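Phosphonopyruvate hydrolase (Variovorax sp., PDB 2DUA) hydrolyses the carbon-phosphorus bond of 3-phosphonopyruvate to give pyruvate and phosphate, using a divalent metal cation such as cobalt, magnesium or manganese. Local coordinates at residues A[3-8]-A[147-152]; A[19-24]-A[43-48]; A[155-160]-A[184-189]; A[171-176]-A[201-206]. One frame throughout, in Å; residues are numbered along the deposited sequence.

Interaction 1: A[3-8]-A[147-152]; sequences KNQALR and DRDFVV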
# COMPACT_ATOMS: atom_id res chain seq x y z
N LYS A 3 -19.36 9.91 -14.63
CA LYS A 3 -19.60 8.47 -14.59
C LYS A 3 -20.81 8.22 -13.70
O LYS A 3 -21.65 7.40 -14.05
CB LYS A 3 -18.37 7.76 -14.04
CG LYS A 3 -17.21 7.66 -14.99
CD LYS A 3 -15.95 7.09 -14.26
CE LYS A 3 -14.80 6.86 -15.26
NZ LYS A 3 -13.56 6.32 -14.55
N ASN A 4 -20.93 8.93 -12.57
CA ASN A 4 -22.11 8.70 -11.70
C ASN A 4 -23.39 9.09 -12.42
O ASN A 4 -24.38 8.39 -12.34
CB ASN A 4 -22.04 9.44 -10.35
CG ASN A 4 -20.80 9.09 -9.54
OD1 ASN A 4 -20.14 8.06 -9.76
ND2 ASN A 4 -20.48 9.97 -8.56
N GLN A 5 -23.38 10.20 -13.15
CA GLN A 5 -24.61 10.54 -13.89
C GLN A 5 -24.92 9.47 -14.93
O GLN A 5 -26.09 9.11 -15.15
CB GLN A 5 -24.47 11.92 -14.58
CG GLN A 5 -24.27 13.01 -13.59
CD GLN A 5 -24.11 14.34 -14.25
OE1 GLN A 5 -23.37 14.49 -15.22
NE2 GLN A 5 -24.83 15.35 -13.72
N ALA A 6 -23.87 8.96 -15.58
CA ALA A 6 -24.03 7.91 -16.60
C ALA A 6 -24.72 6.66 -16.02
O ALA A 6 -25.63 6.09 -16.60
CB ALA A 6 -22.63 7.54 -17.20
N LEU A 7 -24.30 6.25 -14.82
CA LEU A 7 -24.87 5.09 -14.21
C LEU A 7 -26.33 5.35 -13.87
O LEU A 7 -27.22 4.53 -14.13
CB LEU A 7 -24.11 4.77 -12.92
CG LEU A 7 -24.54 3.48 -12.23
CD1 LEU A 7 -24.66 2.39 -13.27
CD2 LEU A 7 -23.52 3.10 -11.10
N ARG A 8 -26.55 6.51 -13.26
CA ARG A 8 -27.89 6.90 -12.84
C ARG A 8 -28.81 6.96 -14.05
O ARG A 8 -29.93 6.44 -14.02
CB ARG A 8 -27.76 8.25 -12.10
CG ARG A 8 -28.77 8.50 -11.07
CD ARG A 8 -28.93 7.38 -10.08
NE ARG A 8 -28.24 7.59 -8.80
CZ ARG A 8 -28.78 7.21 -7.64
NH1 ARG A 8 -28.14 7.38 -6.50
NH2 ARG A 8 -30.02 6.66 -7.64
N ASP A 147 -21.74 12.65 -3.51
CA ASP A 147 -22.52 12.91 -4.72
C ASP A 147 -23.79 12.07 -4.66
O ASP A 147 -23.71 10.86 -4.66
CB ASP A 147 -21.68 12.53 -5.94
CG ASP A 147 -22.41 12.71 -7.27
OD1 ASP A 147 -23.61 13.08 -7.33
OD2 ASP A 147 -21.74 12.48 -8.29
N ARG A 148 -24.97 12.69 -4.63
CA ARG A 148 -26.20 11.91 -4.56
C ARG A 148 -26.35 10.99 -5.77
O ARG A 148 -27.11 10.05 -5.70
CB ARG A 148 -27.43 12.82 -4.44
CG ARG A 148 -27.07 14.30 -4.35
CD ARG A 148 -26.88 14.89 -2.91
NE ARG A 148 -26.03 14.12 -2.00
CZ ARG A 148 -25.60 14.58 -0.83
NH1 ARG A 148 -25.93 15.82 -0.45
NH2 ARG A 148 -24.88 13.81 -0.02
N ASP A 149 -25.60 11.22 -6.86
CA ASP A 149 -25.68 10.32 -8.00
C ASP A 149 -24.98 8.97 -7.73
O ASP A 149 -25.29 8.00 -8.40
CB ASP A 149 -25.06 10.93 -9.26
CG ASP A 149 -25.88 12.06 -9.81
OD1 ASP A 149 -27.12 12.04 -9.57
OD2 ASP A 149 -25.29 12.94 -10.49
N PHE A 150 -24.07 8.94 -6.76
CA PHE A 150 -23.33 7.73 -6.38
C PHE A 150 -24.41 6.69 -6.02
O PHE A 150 -25.35 7.01 -5.30
CB PHE A 150 -22.44 8.03 -5.16
CG PHE A 150 -21.64 6.90 -4.70
CD1 PHE A 150 -20.42 6.57 -5.34
CD2 PHE A 150 -22.07 6.12 -3.59
CE1 PHE A 150 -19.65 5.50 -4.88
CE2 PHE A 150 -21.30 5.05 -3.13
CZ PHE A 150 -20.09 4.75 -3.78
N VAL A 151 -24.25 5.44 -6.47
CA VAL A 151 -25.28 4.44 -6.24
C VAL A 151 -25.00 3.40 -5.14
O VAL A 151 -23.95 2.78 -5.08
CB VAL A 151 -25.62 3.73 -7.65
CG1 VAL A 151 -26.55 2.53 -7.48
CG2 VAL A 151 -26.24 4.76 -8.61
N VAL A 152 -25.97 3.19 -4.26
CA VAL A 152 -25.80 2.20 -3.19
C VAL A 152 -26.66 0.99 -3.52
O VAL A 152 -27.87 1.10 -3.61
CB VAL A 152 -26.21 2.83 -1.83
CG1 VAL A 152 -26.12 1.76 -0.72
CG2 VAL A 152 -25.33 4.01 -1.53
O HOH W 1 -26.74 14.77 -12.03

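Interaction 2: A[19-24]-A[43-48]; sequences AMAAHN and GFELSA. With NA (sodium ion), chain E; OXL (oxalate ion), chain C.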
# COMPACT_ATOMS: atom_id res chain seq x y z
N ALA A 19 -22.41 -5.12 -16.80
CA ALA A 19 -21.14 -4.85 -16.12
C ALA A 19 -20.33 -6.15 -16.14
O ALA A 19 -20.85 -7.25 -15.88
CB ALA A 19 -21.37 -4.38 -14.65
N MET A 20 -19.05 -6.02 -16.43
CA MET A 20 -18.16 -7.20 -16.46
C MET A 20 -17.11 -7.14 -15.35
O MET A 20 -16.54 -6.05 -15.00
CB MET A 20 -17.48 -7.26 -17.87
CG MET A 20 -16.36 -8.30 -18.02
SD MET A 20 -16.95 -9.91 -17.73
CE MET A 20 -17.84 -10.34 -19.28
N ALA A 21 -16.86 -8.31 -14.76
CA ALA A 21 -15.86 -8.47 -13.73
C ALA A 21 -14.45 -8.11 -14.24
O ALA A 21 -14.13 -8.38 -15.39
CB ALA A 21 -15.86 -9.93 -13.21
N ALA A 22 -13.61 -7.54 -13.39
CA ALA A 22 -12.23 -7.20 -13.80
C ALA A 22 -11.34 -7.34 -12.57
O ALA A 22 -11.71 -6.79 -11.50
CB ALA A 22 -12.15 -5.75 -14.28
N HIS A 23 -10.22 -8.05 -12.70
CA HIS A 23 -9.32 -8.21 -11.55
C HIS A 23 -8.09 -7.27 -11.65
O HIS A 23 -7.25 -7.19 -10.74
CB HIS A 23 -8.93 -9.69 -11.36
CG HIS A 23 -8.49 -10.34 -12.63
ND1 HIS A 23 -9.39 -10.88 -13.53
CD2 HIS A 23 -7.26 -10.58 -13.13
CE1 HIS A 23 -8.73 -11.43 -14.53
NE2 HIS A 23 -7.44 -11.27 -14.31
N ASN A 24 -7.98 -6.54 -12.76
CA ASN A 24 -6.92 -5.56 -12.85
C ASN A 24 -7.37 -4.49 -13.89
O ASN A 24 -8.37 -4.67 -14.58
CB ASN A 24 -5.55 -6.23 -13.19
CG ASN A 24 -5.56 -6.98 -14.52
OD1 ASN A 24 -6.04 -6.49 -15.49
ND2 ASN A 24 -4.98 -8.16 -14.54
N GLY A 43 -14.79 -8.87 -5.61
CA GLY A 43 -13.87 -9.27 -4.54
C GLY A 43 -13.49 -10.71 -4.87
O GLY A 43 -12.40 -11.16 -4.58
N PHE A 44 -14.41 -11.47 -5.44
CA PHE A 44 -14.07 -12.86 -5.77
C PHE A 44 -12.94 -12.88 -6.82
O PHE A 44 -11.96 -13.63 -6.67
CB PHE A 44 -15.30 -13.63 -6.31
CG PHE A 44 -14.97 -15.03 -6.81
CD1 PHE A 44 -14.84 -16.10 -5.94
CD2 PHE A 44 -14.75 -15.25 -8.17
CE1 PHE A 44 -14.50 -17.38 -6.42
CE2 PHE A 44 -14.42 -16.51 -8.66
CZ PHE A 44 -14.30 -17.57 -7.79
N GLU A 45 -13.06 -12.06 -7.88
CA GLU A 45 -11.96 -12.09 -8.85
C GLU A 45 -10.65 -11.56 -8.27
O GLU A 45 -9.56 -12.08 -8.61
CB GLU A 45 -12.29 -11.30 -10.11
CG GLU A 45 -13.33 -12.00 -11.04
CD GLU A 45 -12.97 -11.81 -12.52
OE1 GLU A 45 -12.09 -10.98 -12.79
OE2 GLU A 45 -13.54 -12.47 -13.42
N LEU A 46 -10.70 -10.51 -7.45
CA LEU A 46 -9.39 -10.01 -6.90
C LEU A 46 -8.74 -11.04 -5.96
O LEU A 46 -7.52 -11.32 -6.06
CB LEU A 46 -9.58 -8.68 -6.19
CG LEU A 46 -8.26 -8.00 -5.80
CD1 LEU A 46 -7.39 -7.60 -7.01
CD2 LEU A 46 -8.65 -6.78 -4.97
N SER A 47 -9.52 -11.61 -5.04
CA SER A 47 -8.94 -12.61 -4.16
C SER A 47 -8.46 -13.83 -5.02
O SER A 47 -7.40 -14.41 -4.75
CB SER A 47 -9.99 -13.00 -3.07
OG SER A 47 -11.08 -13.62 -3.72
N ALA A 48 -9.19 -14.21 -6.09
CA ALA A 48 -8.72 -15.35 -6.92
C ALA A 48 -7.36 -15.02 -7.58
O ALA A 48 -6.47 -15.88 -7.62
CB ALA A 48 -9.76 -15.71 -7.98
NA NA E . -5.15 -8.66 -9.64
C1 OXL C . -18.12 -11.19 -6.59
C2 OXL C . -19.50 -11.27 -6.07
O1 OXL C . -17.92 -11.27 -7.87
O2 OXL C . -19.71 -10.90 -4.88
O3 OXL C . -17.21 -11.03 -5.75
O4 OXL C . -20.41 -11.68 -6.83

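Interaction 3: A[155-160]-A[184-189]; sequences RVEALI and LIHSRQ. With OXL (oxalate ion), chain C.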
# COMPACT_ATOMS: atom_id res chain seq x y z
N ARG A 155 -27.31 -6.01 -1.49
CA ARG A 155 -27.35 -7.40 -1.94
C ARG A 155 -28.02 -8.26 -0.89
O ARG A 155 -27.56 -8.34 0.26
CB ARG A 155 -25.94 -7.90 -2.17
CG ARG A 155 -25.92 -9.37 -2.50
CD ARG A 155 -24.52 -9.70 -3.04
NE ARG A 155 -24.43 -11.11 -3.39
CZ ARG A 155 -23.63 -11.58 -4.36
NH1 ARG A 155 -22.84 -10.76 -5.06
NH2 ARG A 155 -23.67 -12.89 -4.65
N VAL A 156 -29.12 -8.89 -1.29
CA VAL A 156 -29.93 -9.74 -0.39
C VAL A 156 -29.49 -11.22 -0.53
O VAL A 156 -29.60 -11.82 -1.62
CB VAL A 156 -31.47 -9.59 -0.76
CG1 VAL A 156 -32.35 -10.61 0.06
CG2 VAL A 156 -31.94 -8.13 -0.50
N GLU A 157 -28.98 -11.80 0.55
CA GLU A 157 -28.51 -13.17 0.49
C GLU A 157 -29.49 -14.14 1.12
O GLU A 157 -29.10 -15.28 1.42
CB GLU A 157 -27.15 -13.27 1.21
CG GLU A 157 -25.99 -12.59 0.41
CD GLU A 157 -25.60 -13.39 -0.80
OE1 GLU A 157 -25.00 -14.47 -0.61
OE2 GLU A 157 -25.91 -12.98 -1.93
N ALA A 158 -30.74 -13.70 1.33
CA ALA A 158 -31.76 -14.55 1.98
C ALA A 158 -32.07 -15.88 1.25
O ALA A 158 -32.33 -16.88 1.92
CB ALA A 158 -33.05 -13.76 2.24
N LEU A 159 -32.05 -15.89 -0.08
CA LEU A 159 -32.30 -17.12 -0.82
C LEU A 159 -31.14 -18.11 -0.61
O LEU A 159 -31.37 -19.28 -0.37
CB LEU A 159 -32.47 -16.83 -2.30
CG LEU A 159 -33.69 -15.94 -2.60
CD1 LEU A 159 -33.84 -15.58 -4.09
CD2 LEU A 159 -34.93 -16.72 -2.20
N ILE A 160 -29.90 -17.61 -0.69
CA ILE A 160 -28.69 -18.39 -0.50
C ILE A 160 -28.71 -18.97 0.95
O ILE A 160 -28.34 -20.10 1.20
CB ILE A 160 -27.41 -17.51 -0.63
CG1 ILE A 160 -27.35 -16.81 -2.00
CG2 ILE A 160 -26.22 -18.36 -0.41
CD1 ILE A 160 -27.37 -17.73 -3.16
N LEU A 184 -29.75 -6.28 -5.28
CA LEU A 184 -29.11 -7.37 -6.02
C LEU A 184 -29.59 -8.63 -5.32
O LEU A 184 -29.39 -8.79 -4.12
CB LEU A 184 -27.59 -7.23 -5.93
CG LEU A 184 -26.77 -8.17 -6.82
CD1 LEU A 184 -25.33 -7.68 -6.88
CD2 LEU A 184 -26.86 -9.62 -6.28
N ILE A 185 -30.25 -9.52 -6.06
CA ILE A 185 -30.76 -10.75 -5.48
C ILE A 185 -30.02 -11.92 -6.09
O ILE A 185 -29.81 -11.98 -7.29
CB ILE A 185 -32.30 -10.87 -5.68
CG1 ILE A 185 -32.76 -12.19 -5.09
CG2 ILE A 185 -32.70 -10.68 -7.18
CD1 ILE A 185 -32.73 -12.17 -3.52
N HIS A 186 -29.60 -12.86 -5.26
CA HIS A 186 -28.78 -13.96 -5.71
C HIS A 186 -29.35 -15.34 -5.34
O HIS A 186 -29.95 -15.48 -4.30
CB HIS A 186 -27.40 -13.77 -5.07
CG HIS A 186 -26.30 -14.45 -5.81
ND1 HIS A 186 -26.12 -14.31 -7.17
CD2 HIS A 186 -25.38 -15.36 -5.39
CE1 HIS A 186 -25.14 -15.11 -7.57
NE2 HIS A 186 -24.68 -15.76 -6.51
N SER A 187 -29.11 -16.33 -6.20
CA SER A 187 -29.55 -17.70 -6.00
C SER A 187 -28.42 -18.70 -6.27
O SER A 187 -27.58 -18.44 -7.11
CB SER A 187 -30.68 -18.05 -6.97
OG SER A 187 -31.17 -19.34 -6.71
N ARG A 188 -28.44 -19.83 -5.58
CA ARG A 188 -27.43 -20.87 -5.81
C ARG A 188 -28.17 -22.16 -6.30
O ARG A 188 -27.55 -23.20 -6.53
CB ARG A 188 -26.66 -21.19 -4.52
CG ARG A 188 -27.32 -22.29 -3.72
CD ARG A 188 -27.22 -22.11 -2.23
NE ARG A 188 -25.86 -21.94 -1.75
CZ ARG A 188 -25.55 -21.91 -0.46
NH1 ARG A 188 -26.50 -22.03 0.45
NH2 ARG A 188 -24.29 -21.75 -0.08
N GLN A 189 -29.49 -22.08 -6.40
CA GLN A 189 -30.31 -23.19 -6.91
C GLN A 189 -29.70 -23.59 -8.27
O GLN A 189 -29.09 -22.76 -8.94
CB GLN A 189 -31.74 -22.68 -7.12
CG GLN A 189 -32.85 -23.37 -6.37
CD GLN A 189 -32.57 -23.61 -4.91
OE1 GLN A 189 -32.45 -24.75 -4.48
NE2 GLN A 189 -32.47 -22.54 -4.12
C1 OXL C . -18.12 -11.19 -6.59
C2 OXL C . -19.50 -11.27 -6.07
O1 OXL C . -17.92 -11.27 -7.87
O2 OXL C . -19.71 -10.90 -4.88
O3 OXL C . -17.21 -11.03 -5.75
O4 OXL C . -20.41 -11.68 -6.83
O HOH W 2 -30.20 -14.36 -1.87
O HOH W 3 -30.43 -20.23 -3.41
O HOH W 4 -33.28 -21.14 -1.14

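Interaction 4: A[171-176]-A[201-206]; sequences RGQAYE and SWPGKV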
# COMPACT_ATOMS: atom_id res chain seq x y z
N ARG A 171 -36.68 -8.29 3.07
CA ARG A 171 -35.40 -7.60 3.26
C ARG A 171 -35.21 -6.62 2.13
O ARG A 171 -34.87 -5.46 2.35
CB ARG A 171 -34.23 -8.63 3.35
CG ARG A 171 -34.23 -9.34 4.70
CD ARG A 171 -33.21 -10.46 4.81
NE ARG A 171 -33.15 -10.98 6.19
CZ ARG A 171 -32.30 -10.58 7.15
NH1 ARG A 171 -31.39 -9.63 6.93
NH2 ARG A 171 -32.39 -11.13 8.36
N GLY A 172 -35.46 -7.06 0.90
CA GLY A 172 -35.31 -6.15 -0.22
C GLY A 172 -36.10 -4.86 0.01
O GLY A 172 -35.59 -3.72 -0.14
N GLN A 173 -37.38 -5.01 0.38
CA GLN A 173 -38.17 -3.82 0.62
C GLN A 173 -37.64 -2.97 1.77
O GLN A 173 -37.70 -1.76 1.70
CB GLN A 173 -39.64 -4.20 0.91
CG GLN A 173 -40.34 -4.81 -0.27
CD GLN A 173 -41.84 -4.96 -0.01
OE1 GLN A 173 -42.24 -5.74 0.83
NE2 GLN A 173 -42.65 -4.17 -0.70
N ALA A 174 -37.14 -3.60 2.82
CA ALA A 174 -36.62 -2.86 3.98
C ALA A 174 -35.34 -2.10 3.61
O ALA A 174 -35.09 -0.98 4.08
CB ALA A 174 -36.30 -3.83 5.11
N TYR A 175 -34.54 -2.69 2.72
CA TYR A 175 -33.30 -2.01 2.33
C TYR A 175 -33.62 -0.84 1.42
O TYR A 175 -32.98 0.22 1.49
CB TYR A 175 -32.37 -3.00 1.66
CG TYR A 175 -32.04 -4.20 2.51
CD1 TYR A 175 -31.45 -5.34 1.94
CD2 TYR A 175 -32.31 -4.22 3.91
CE1 TYR A 175 -31.14 -6.46 2.72
CE2 TYR A 175 -32.00 -5.33 4.69
CZ TYR A 175 -31.42 -6.44 4.10
OH TYR A 175 -31.07 -7.57 4.85
N GLU A 176 -34.61 -1.02 0.54
CA GLU A 176 -35.03 0.07 -0.35
C GLU A 176 -35.58 1.23 0.53
O GLU A 176 -35.29 2.40 0.30
CB GLU A 176 -36.14 -0.41 -1.32
CG GLU A 176 -36.78 0.69 -2.18
CD GLU A 176 -37.92 0.18 -3.06
OE1 GLU A 176 -38.22 -1.02 -3.08
OE2 GLU A 176 -38.54 0.98 -3.75
N SER A 201 -42.37 -11.69 -8.19
CA SER A 201 -42.93 -11.20 -6.96
C SER A 201 -42.41 -9.86 -6.49
O SER A 201 -43.08 -9.21 -5.72
CB SER A 201 -42.72 -12.21 -5.85
OG SER A 201 -41.40 -12.17 -5.38
N TRP A 202 -41.24 -9.41 -6.96
CA TRP A 202 -40.70 -8.14 -6.45
C TRP A 202 -41.67 -6.92 -6.56
O TRP A 202 -41.97 -6.47 -7.65
CB TRP A 202 -39.34 -7.86 -7.14
CG TRP A 202 -38.72 -6.56 -6.72
CD1 TRP A 202 -38.53 -5.45 -7.52
CD2 TRP A 202 -38.30 -6.18 -5.39
NE1 TRP A 202 -38.05 -4.42 -6.77
CE2 TRP A 202 -37.90 -4.82 -5.46
CE3 TRP A 202 -38.24 -6.85 -4.15
CZ2 TRP A 202 -37.45 -4.10 -4.33
CZ3 TRP A 202 -37.79 -6.13 -3.01
CH2 TRP A 202 -37.40 -4.76 -3.11
N PRO A 203 -42.13 -6.37 -5.42
CA PRO A 203 -43.07 -5.23 -5.37
C PRO A 203 -42.45 -3.82 -5.25
O PRO A 203 -43.17 -2.81 -5.38
CB PRO A 203 -43.93 -5.57 -4.14
CG PRO A 203 -42.89 -6.05 -3.17
CD PRO A 203 -41.92 -6.90 -4.05
N GLY A 204 -41.13 -3.74 -5.05
CA GLY A 204 -40.48 -2.45 -4.90
C GLY A 204 -40.34 -1.60 -6.14
O GLY A 204 -40.57 -2.04 -7.31
N LYS A 205 -39.97 -0.34 -5.90
CA LYS A 205 -39.80 0.60 -7.00
C LYS A 205 -38.39 0.61 -7.60
O LYS A 205 -38.25 0.88 -8.80
CB LYS A 205 -40.18 1.99 -6.56
CG LYS A 205 -41.58 2.01 -5.93
CD LYS A 205 -42.02 3.41 -5.49
CE LYS A 205 -43.57 3.51 -5.37
NZ LYS A 205 -43.98 4.86 -4.83
N VAL A 206 -37.35 0.29 -6.83
CA VAL A 206 -36.02 0.32 -7.40
C VAL A 206 -35.71 -0.92 -8.27
O VAL A 206 -36.28 -2.01 -8.09
CB VAL A 206 -34.94 0.48 -6.34
CG1 VAL A 206 -35.16 1.80 -5.55
CG2 VAL A 206 -34.94 -0.75 -5.39

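Interaction 1: A[3-8]-A[147-152]
Asn4, in the first turn of helix 3-13, reaches the loop ahead of strand 151-156 with its amide. ND2 donates a nearly straight hydrogen bond to Asp147 OD2 (2.8 Å, 167°); the acceptor lies close to the amide plane, yet the amide comes in from above the carboxylate plane. OD1 of the same amide accepts a hydrogen bond from Ser105 OG, so both ends of this short polar group are used. Asn4 CB also packs against Asp149 CB at 3.5 Å. Gln5 lays CG beside Asp149 OD2, and a water bridges its NE2 to that same oxygen. The loop receiving these side chains is a type I turn from Asp147 to Phe150, stiffened by an Asx turn in which Asp147 OD1 accepts from the backbone N of Asp149; it leads into a strand of the TIM barrel, against whose N-terminal end the helix lies. Leu7 turns inward, its CD2 4.0 Å from Val151 CG2, an apolar pairing suited to a buried place. Arg8, bent at chi2 and chi3, curls round the turn. Its NE bonds Asp149 O at 3.0 Å from above the carbonyl plane, and NH1 makes a weak bond to Phe150 O. Val151 CG2 sits 3.4 Å above one guanidinium face, toward the rim, while NH2 forms a salt bridge with Asp181.

Interaction 2: A[19-24]-A[43-48]
At the substrate end of the TIM barrel, the loop following strand 17-21 meets the start of helix 43-49, and His23 and Glu45 carry the contact. His23 ND1 donates to Glu45 OE1 at 2.8 Å with an N-H...O angle of 164°. The oxygen lies at the ring edge, in the imidazole plane, but the nitrogen approaches from above the carboxylate plane, the two planes being 47° apart. The ring gets there because CG stands between the backbone N and the carbonyl carbon (chi1 47°), which turns it toward the helix. Glu45 bends at chi2, bringing its carboxylate over Ala21, whose CB is 3.4 Å from OE2; a small methyl suits so close an approach. OE2 itself accepts from the backbone N of Ile239, so this buried carboxylate has a polar partner on each oxygen, and helix 237-256 is tied to the same group. In this PEP mutase family barrel the 43-48 segment also borders the substrate site: Phe44 N gives a hydrogen bond to oxalate O3 at 2.9 Å, with Ser42 and Trp40 holding the ligand as well. Farther along, His23 O binds a sodium ion at 2.8 Å, a site that Ser49 OG shares. Leu46 CD1 lies 3.8 Å from that carbonyl oxygen and 3.6 Å from the sodium ion. The second subunit packs nearby, with its Ile272 against Ala48.

Interaction 3: A[155-160]-A[184-189]
Arg155 leaves the end of strand 151-156 and runs alongside Leu184 of the neighbouring parallel strand. Its CB lies beside Leu184 CB, and CG and CD pass Leu184 CD2, which sits over one face of the guanidinium toward its rim. With the chain extended from CG to NE, NE gives Glu157 OE2 an almost straight hydrogen bond, part of a salt bridge (2.8 Å, 176°), in the guanidinium plane but from above the carboxylate plane. NH1 donates to oxalate O4 at 3.1 Å, while NH2 stands 3.1 Å above the His186 ring, nearest CD2, the planes 62° apart. A leucine here would probably leave Glu157 OE2 without its salt-bridge partner and the oxalate without this donor. Between the strands, Val156 N bonds Leu184 O at 2.8 Å, a parallel barrel pairing, and Leu159 CD1 packs on Ile185 CD1 at 3.6 Å. A water joins Val156 O, Leu159 N and His186 O, and Ile160 CG2 lies over the centre of one Arg188 guanidinium face, 3.6 Å above its plane. Arg155, His186 and Arg188 bind substrate; Glu157 fixes the rotation of Arg155 and probably balances part of its charge, leaving NH1 directed at the anion.

Interaction 4: A[171-176]-A[201-206]
The Trp202 indole turns its edge to helix 165-177: Gly172 C and Gln173 N lie near the ring plane, CH2 coming within 3.4 Å of Gly172 C. On one face rest Pro203 CD and Gly204 N. Glycine suits position 172, since a CB would collide with CZ3. The Gln173 amide stands 74° from the indole plane and sets NE2 beside Pro203 CG at 3.1 Å. Glu176 is extended, with CG opposite the backbone N (chi1 173°), which carries its carboxylate out to the loop. There OE2 accepts from Lys205 N on its syn side at 2.9 Å and, weakly, from Val206 N, while OE1 comes 3.2 Å from Gly204 CA, too near for a side chain pointing that way. Val206 comes from the opposite direction and sets both methyls against Glu176 CG. An alanine in place of Glu176 is likely to leave the Lys205 and Val206 amides without this acceptor and the loop less firmly held against the helix. Trp202 NE1 bonds Val206 O at 3.3 Å. The contact joins helix 165-177 to the link between helix 193-201 and strand 208-210, with Trp202 and Val206 resting on Ile183 of strand 182-185.

Interactions 2 and 3 are buried and both touch the oxalate; interactions 1 and 4 are only partly buried and lie away from it. Interactions 1 and 3 share strand 151-156, the first at its beginning and the second at its end, their centres about 24 Å apart. Interactions 3 and 4 belong to one beta-alpha-beta unit and touch directly, Val156 CG2 packing on Tyr175 CE1 at 3.7 Å. Chemistry follows place: the two outer contacts tie a helix to a loop mainly through side-chain bonds to backbone groups, with one amide-carboxylate pair in interaction 1, and a few apolar contacts, whereas interaction 2 rests on a buried imidazole-carboxylate bond, and interaction 3 on parallel strand pairing, apolar packing and an arginine that reaches the ligand.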